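Homoserine O-acetyltransferase (Pseudomonas veronii, PDB 5EFZ) hydrolyses ethyl acetate to ethanol and acetate, an esterase step in the breakdown of short-chain methyl ketones such as 2-butanone. Local coordinates at residues A[41-54]-A[91-105]. Sequence-based numbering, arbitrary orientation.
Sequences MPECLLAVAVHGAL and YCIIVVNQIGNGLSS. With EDO (1,2-ethanediol), chain G.
Ala49 and Val95 form a hydrogen-bonded antiparallel pair in the central sheet of this alpha/beta hydrolase fold, where strand 45-51 runs at 164° to strand 92-96 before the sheet turns parallel at strand 61-65. Their two backbone bonds, and the two between His51 and Ile93, fix the register. On the face carrying Val48, Val50, Ile94 and Val96, Val48 and Ile94 lie side by side. Val48 CG1, anti to the backbone N (chi1 -176°), reaches Ile94 CG2 at 3.6 Å, and helix 124-139 packs over Val48 and Val96.

Past Val96, segment 91-105 leaves the strand, and side chains join the backbone in the pairing. Asn97 grips Ala47 O twice: its backbone N approaches nearly head-on at 3.0 Å, whereas ND2, 2.8 Å from that oxygen, comes from above the carbonyl plane with the oxygen lying in the amide plane. Asn97 OD1 accepts from Asn101 ND2 and from Ser72 N, so both ends of the amide are held. With an alanine here, Ala47 O would probably lose its second donor, and Ser72 N and Asn101 ND2 the OD1 acceptor they share. Tight packing continues beside this amide, where Ala47 CB meets Leu103 CB at 3.6 Å.

The more open end lies at Val50, which is exposed, and at the partly exposed Gly52 and Leu54. Close contacts persist there, Val50 CG1 lying 3.6 Å from Cys92 SG and Leu54 CD2 as near to Cys92 CB. At the other end, Ser105 N donates to Leu45 O, and two serines substitute for strand carbonyls: Ser105 OG accepts from Leu45 N, and Ser104 OG accepts from Ala47 N at 2.9 Å while donating to Asn97 O at 2.7 Å.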
loop_
_atom_site.group_PDB
_atom_site.type_symbol
_atom_site.label_atom_id
_atom_site.label_comp_id
_atom_site.label_asym_id
_atom_site.label_seq_id
_atom_site.Cartn_x
_atom_site.Cartn_y
_atom_site.Cartn_z
ATOM N N MET A 41 30.872 16.172 -8.914
ATOM C CA MET A 41 31.196 16.480 -7.519
ATOM C C MET A 41 32.709 16.699 -7.415
ATOM O O MET A 41 33.477 15.794 -7.718
ATOM C CB MET A 41 30.767 15.357 -6.584
ATOM C CG MET A 41 29.341 14.886 -6.793
ATOM S SD MET A 41 28.986 13.560 -5.603
ATOM C CE MET A 41 29.223 14.409 -4.050
ATOM N N PRO A 42 33.141 17.899 -7.001
ATOM C CA PRO A 42 34.581 18.174 -6.911
ATOM C C PRO A 42 35.303 17.255 -5.918
ATOM O O PRO A 42 36.467 16.930 -6.123
ATOM C CB PRO A 42 34.638 19.617 -6.416
ATOM C CG PRO A 42 33.298 20.187 -6.725
ATOM C CD PRO A 42 32.330 19.063 -6.620
ATOM N N GLU A 43 34.633 16.884 -4.832
ATOM C CA GLU A 43 35.192 15.894 -3.918
ATOM C C GLU A 43 34.057 15.076 -3.341
ATOM O O GLU A 43 33.085 15.606 -2.813
ATOM C CB GLU A 43 36.017 16.534 -2.798
ATOM C CG GLU A 43 35.257 17.520 -1.930
ATOM C CD GLU A 43 35.859 17.667 -0.540
ATOM O OE1 GLU A 43 36.959 17.117 -0.305
ATOM O OE2 GLU A 43 35.227 18.327 0.318
ATOM N N CYS A 44 34.166 13.771 -3.477
ATOM C CA CYS A 44 33.142 12.887 -2.969
ATOM C C CYS A 44 33.697 12.223 -1.718
ATOM O O CYS A 44 34.712 11.525 -1.790
ATOM C CB CYS A 44 32.741 11.857 -4.025
ATOM S SG CYS A 44 31.489 10.693 -3.455
ATOM N N LEU A 45 33.069 12.500 -0.574
ATOM C CA LEU A 45 33.441 11.869 0.685
ATOM C C LEU A 45 32.494 10.712 0.964
ATOM O O LEU A 45 31.270 10.873 0.967
ATOM C CB LEU A 45 33.380 12.865 1.838
ATOM C CG LEU A 45 34.149 14.169 1.723
ATOM C CD1 LEU A 45 34.057 14.914 3.028
ATOM C CD2 LEU A 45 35.583 13.921 1.364
ATOM N N LEU A 46 33.057 9.532 1.185
ATOM C CA LEU A 46 32.257 8.385 1.546
ATOM C C LEU A 46 32.499 8.066 3.010
ATOM O O LEU A 46 33.659 7.950 3.438
ATOM C CB LEU A 46 32.620 7.165 0.678
ATOM C CG LEU A 46 32.341 7.281 -0.816
ATOM C CD1 LEU A 46 32.814 5.966 -1.504
ATOM C CD2 LEU A 46 30.826 7.554 -1.082
ATOM N N ALA A 47 31.406 7.944 3.761
ATOM C CA ALA A 47 31.445 7.482 5.148
ATOM C C ALA A 47 31.454 5.956 5.170
ATOM O O ALA A 47 30.518 5.312 4.664
ATOM C CB ALA A 47 30.251 8.019 5.940
ATOM N N VAL A 48 32.511 5.397 5.749
ATOM C CA VAL A 48 32.781 3.963 5.665
ATOM C C VAL A 48 33.014 3.384 7.059
ATOM O O VAL A 48 33.793 3.920 7.850
ATOM C CB VAL A 48 34.046 3.660 4.794
ATOM C CG1 VAL A 48 34.253 2.139 4.648
ATOM C CG2 VAL A 48 33.967 4.335 3.426
ATOM N N ALA A 49 32.385 2.255 7.347
ATOM C CA ALA A 49 32.630 1.567 8.615
ATOM C C ALA A 49 33.189 0.208 8.250
ATOM O O ALA A 49 32.655 -0.446 7.373
ATOM C CB ALA A 49 31.323 1.442 9.449
ATOM N N VAL A 50 34.300 -0.175 8.867
ATOM C CA VAL A 50 34.925 -1.455 8.568
ATOM C C VAL A 50 34.853 -2.347 9.780
ATOM O O VAL A 50 35.234 -1.926 10.866
ATOM C CB VAL A 50 36.396 -1.263 8.153
ATOM C CG1 VAL A 50 37.067 -2.618 7.827
ATOM C CG2 VAL A 50 36.462 -0.245 6.982
ATOM N N HIS A 51 34.391 -3.584 9.597
ATOM C CA HIS A 51 34.350 -4.538 10.692
ATOM C C HIS A 51 35.085 -5.784 10.298
ATOM O O HIS A 51 34.649 -6.467 9.385
ATOM C CB HIS A 51 32.907 -4.878 11.051
ATOM C CG HIS A 51 32.079 -3.679 11.376
ATOM N ND1 HIS A 51 32.169 -3.026 12.584
ATOM C CD2 HIS A 51 31.179 -2.990 10.634
ATOM C CE1 HIS A 51 31.345 -1.990 12.579
ATOM N NE2 HIS A 51 30.726 -1.955 11.413
ATOM N N GLY A 52 36.180 -6.075 10.997
ATOM C CA GLY A 52 37.004 -7.237 10.691
ATOM C C GLY A 52 38.232 -6.855 9.877
ATOM O O GLY A 52 38.316 -5.771 9.273
ATOM N N ALA A 53 39.183 -7.767 9.851
ATOM C CA ALA A 53 40.446 -7.555 9.171
ATOM C C ALA A 53 40.465 -8.268 7.821
ATOM O O ALA A 53 39.930 -9.370 7.689
ATOM C CB ALA A 53 41.598 -8.046 10.049
ATOM N N LEU A 54 41.102 -7.648 6.828
ATOM C CA LEU A 54 41.367 -8.317 5.552
ATOM C C LEU A 54 42.362 -9.473 5.713
ATOM O O LEU A 54 43.332 -9.332 6.457
ATOM C CB LEU A 54 41.929 -7.311 4.543
ATOM C CG LEU A 54 40.944 -6.296 3.964
ATOM C CD1 LEU A 54 41.734 -5.223 3.255
ATOM C CD2 LEU A 54 39.952 -7.003 2.995
ATOM N N TYR A 91 35.498 -12.326 8.091
ATOM C CA TYR A 91 35.400 -11.435 6.917
ATOM C C TYR A 91 35.749 -10.003 7.267
ATOM O O TYR A 91 35.616 -9.587 8.422
ATOM C CB TYR A 91 33.977 -11.490 6.331
ATOM C CG TYR A 91 33.647 -12.867 5.869
ATOM C CD1 TYR A 91 34.091 -13.310 4.647
ATOM C CD2 TYR A 91 32.895 -13.731 6.665
ATOM C CE1 TYR A 91 33.820 -14.593 4.207
ATOM C CE2 TYR A 91 32.610 -15.016 6.244
ATOM C CZ TYR A 91 33.078 -15.443 5.011
ATOM O OH TYR A 91 32.810 -16.708 4.572
ATOM N N CYS A 92 36.255 -9.266 6.281
ATOM C CA CYS A 92 36.338 -7.823 6.383
ATOM C C CYS A 92 35.069 -7.220 5.788
ATOM O O CYS A 92 34.891 -7.170 4.557
ATOM C CB CYS A 92 37.583 -7.302 5.662
ATOM S SG CYS A 92 37.766 -5.499 5.794
ATOM N N ILE A 93 34.198 -6.748 6.659
ATOM C CA ILE A 93 32.892 -6.274 6.241
ATOM C C ILE A 93 32.906 -4.756 6.154
ATOM O O ILE A 93 33.130 -4.051 7.149
ATOM C CB ILE A 93 31.803 -6.774 7.209
ATOM C CG1 ILE A 93 31.873 -8.314 7.307
ATOM C CG2 ILE A 93 30.436 -6.339 6.735
ATOM C CD1 ILE A 93 31.477 -8.847 8.652
ATOM N N ILE A 94 32.698 -4.260 4.944
ATOM C CA ILE A 94 32.923 -2.850 4.657
ATOM C C ILE A 94 31.576 -2.258 4.338
ATOM O O ILE A 94 31.005 -2.602 3.311
ATOM C CB ILE A 94 33.902 -2.674 3.483
ATOM C CG1 ILE A 94 35.231 -3.383 3.822
ATOM C CG2 ILE A 94 34.090 -1.178 3.138
ATOM C CD1 ILE A 94 36.254 -3.393 2.692
ATOM N N VAL A 95 31.090 -1.371 5.211
ATOM C CA VAL A 95 29.747 -0.832 5.073
ATOM C C VAL A 95 29.862 0.614 4.572
ATOM O O VAL A 95 30.466 1.457 5.243
ATOM C CB VAL A 95 28.988 -0.863 6.395
ATOM C CG1 VAL A 95 27.504 -0.456 6.147
ATOM C CG2 VAL A 95 29.115 -2.274 7.030
ATOM N N VAL A 96 29.323 0.879 3.388
ATOM C CA VAL A 96 29.544 2.170 2.746
ATOM C C VAL A 96 28.232 2.923 2.657
ATOM O O VAL A 96 27.261 2.443 2.061
ATOM C CB VAL A 96 30.167 2.005 1.356
ATOM C CG1 VAL A 96 30.437 3.401 0.698
ATOM C CG2 VAL A 96 31.466 1.131 1.440
ATOM N N ASN A 97 28.221 4.107 3.247
ATOM C CA ASN A 97 27.024 4.957 3.255
ATOM C C ASN A 97 26.725 5.583 1.893
ATOM O O ASN A 97 27.623 6.128 1.227
ATOM C CB ASN A 97 27.189 6.054 4.309
ATOM C CG ASN A 97 27.108 5.501 5.729
ATOM O OD1 ASN A 97 26.010 5.373 6.281
ATOM N ND2 ASN A 97 28.275 5.203 6.338
ATOM N N GLN A 98 25.469 5.498 1.483
ATOM C CA GLN A 98 25.010 6.126 0.249
ATOM C C GLN A 98 25.396 7.577 0.165
ATOM O O GLN A 98 25.262 8.319 1.149
ATOM C CB GLN A 98 23.486 6.053 0.154
ATOM C CG GLN A 98 22.936 4.775 -0.445
ATOM C CD GLN A 98 21.431 4.977 -0.706
ATOM O OE1 GLN A 98 21.020 6.004 -1.258
ATOM N NE2 GLN A 98 20.618 4.036 -0.250
ATOM N N ILE A 99 25.826 7.998 -1.017
ATOM C CA ILE A 99 25.873 9.421 -1.334
ATOM C C ILE A 99 24.493 9.992 -1.111
ATOM O O ILE A 99 23.508 9.490 -1.674
ATOM C CB ILE A 99 26.315 9.649 -2.796
ATOM C CG1 ILE A 99 27.730 9.056 -2.995
ATOM C CG2 ILE A 99 26.309 11.158 -3.144
ATOM C CD1 ILE A 99 28.157 8.985 -4.463
ATOM N N GLY A 100 24.391 11.056 -0.316
ATOM C CA GLY A 100 23.086 11.650 -0.085
ATOM C C GLY A 100 22.460 11.264 1.243
ATOM O O GLY A 100 21.412 11.813 1.604
ATOM N N ASN A 101 23.075 10.344 1.986
ATOM C CA ASN A 101 22.418 9.846 3.197
ATOM C C ASN A 101 22.727 10.642 4.463
ATOM O O ASN A 101 22.297 10.244 5.557
ATOM C CB ASN A 101 22.774 8.350 3.430
ATOM C CG ASN A 101 24.026 8.142 4.300
ATOM O OD1 ASN A 101 25.023 8.882 4.213
ATOM N ND2 ASN A 101 23.990 7.089 5.114
ATOM N N GLY A 102 23.466 11.747 4.315
ATOM C CA GLY A 102 23.811 12.618 5.440
ATOM C C GLY A 102 25.161 12.358 6.092
ATOM O O GLY A 102 25.691 13.228 6.805
ATOM N N LEU A 103 25.723 11.164 5.874
ATOM C CA LEU A 103 27.066 10.845 6.384
ATOM C C LEU A 103 28.103 10.988 5.277
ATOM O O LEU A 103 29.087 11.724 5.422
ATOM C CB LEU A 103 27.106 9.432 6.981
ATOM C CG LEU A 103 26.215 9.228 8.225
ATOM C CD1 LEU A 103 26.472 7.864 8.813
ATOM C CD2 LEU A 103 26.428 10.338 9.259
ATOM N N SER A 104 27.892 10.291 4.167
ATOM C CA SER A 104 28.662 10.562 2.960
ATOM C C SER A 104 28.250 11.953 2.422
ATOM O O SER A 104 27.301 12.552 2.918
ATOM C CB SER A 104 28.411 9.478 1.900
ATOM O OG SER A 104 28.912 8.216 2.345
ATOM N N SER A 105 28.952 12.442 1.399
ATOM C CA SER A 105 28.624 13.733 0.782
ATOM C C SER A 105 27.154 13.801 0.448
ATOM O O SER A 105 26.640 12.916 -0.208
ATOM C CB SER A 105 29.448 13.949 -0.487
ATOM O OG SER A 105 30.795 14.192 -0.153
HETATM C C1 EDO G . 28.252 14.482 8.926
HETATM O O1 EDO G . 28.974 13.525 9.721
HETATM C C2 EDO G . 29.064 14.846 7.690
HETATM O O2 EDO G . 29.634 13.653 7.128
#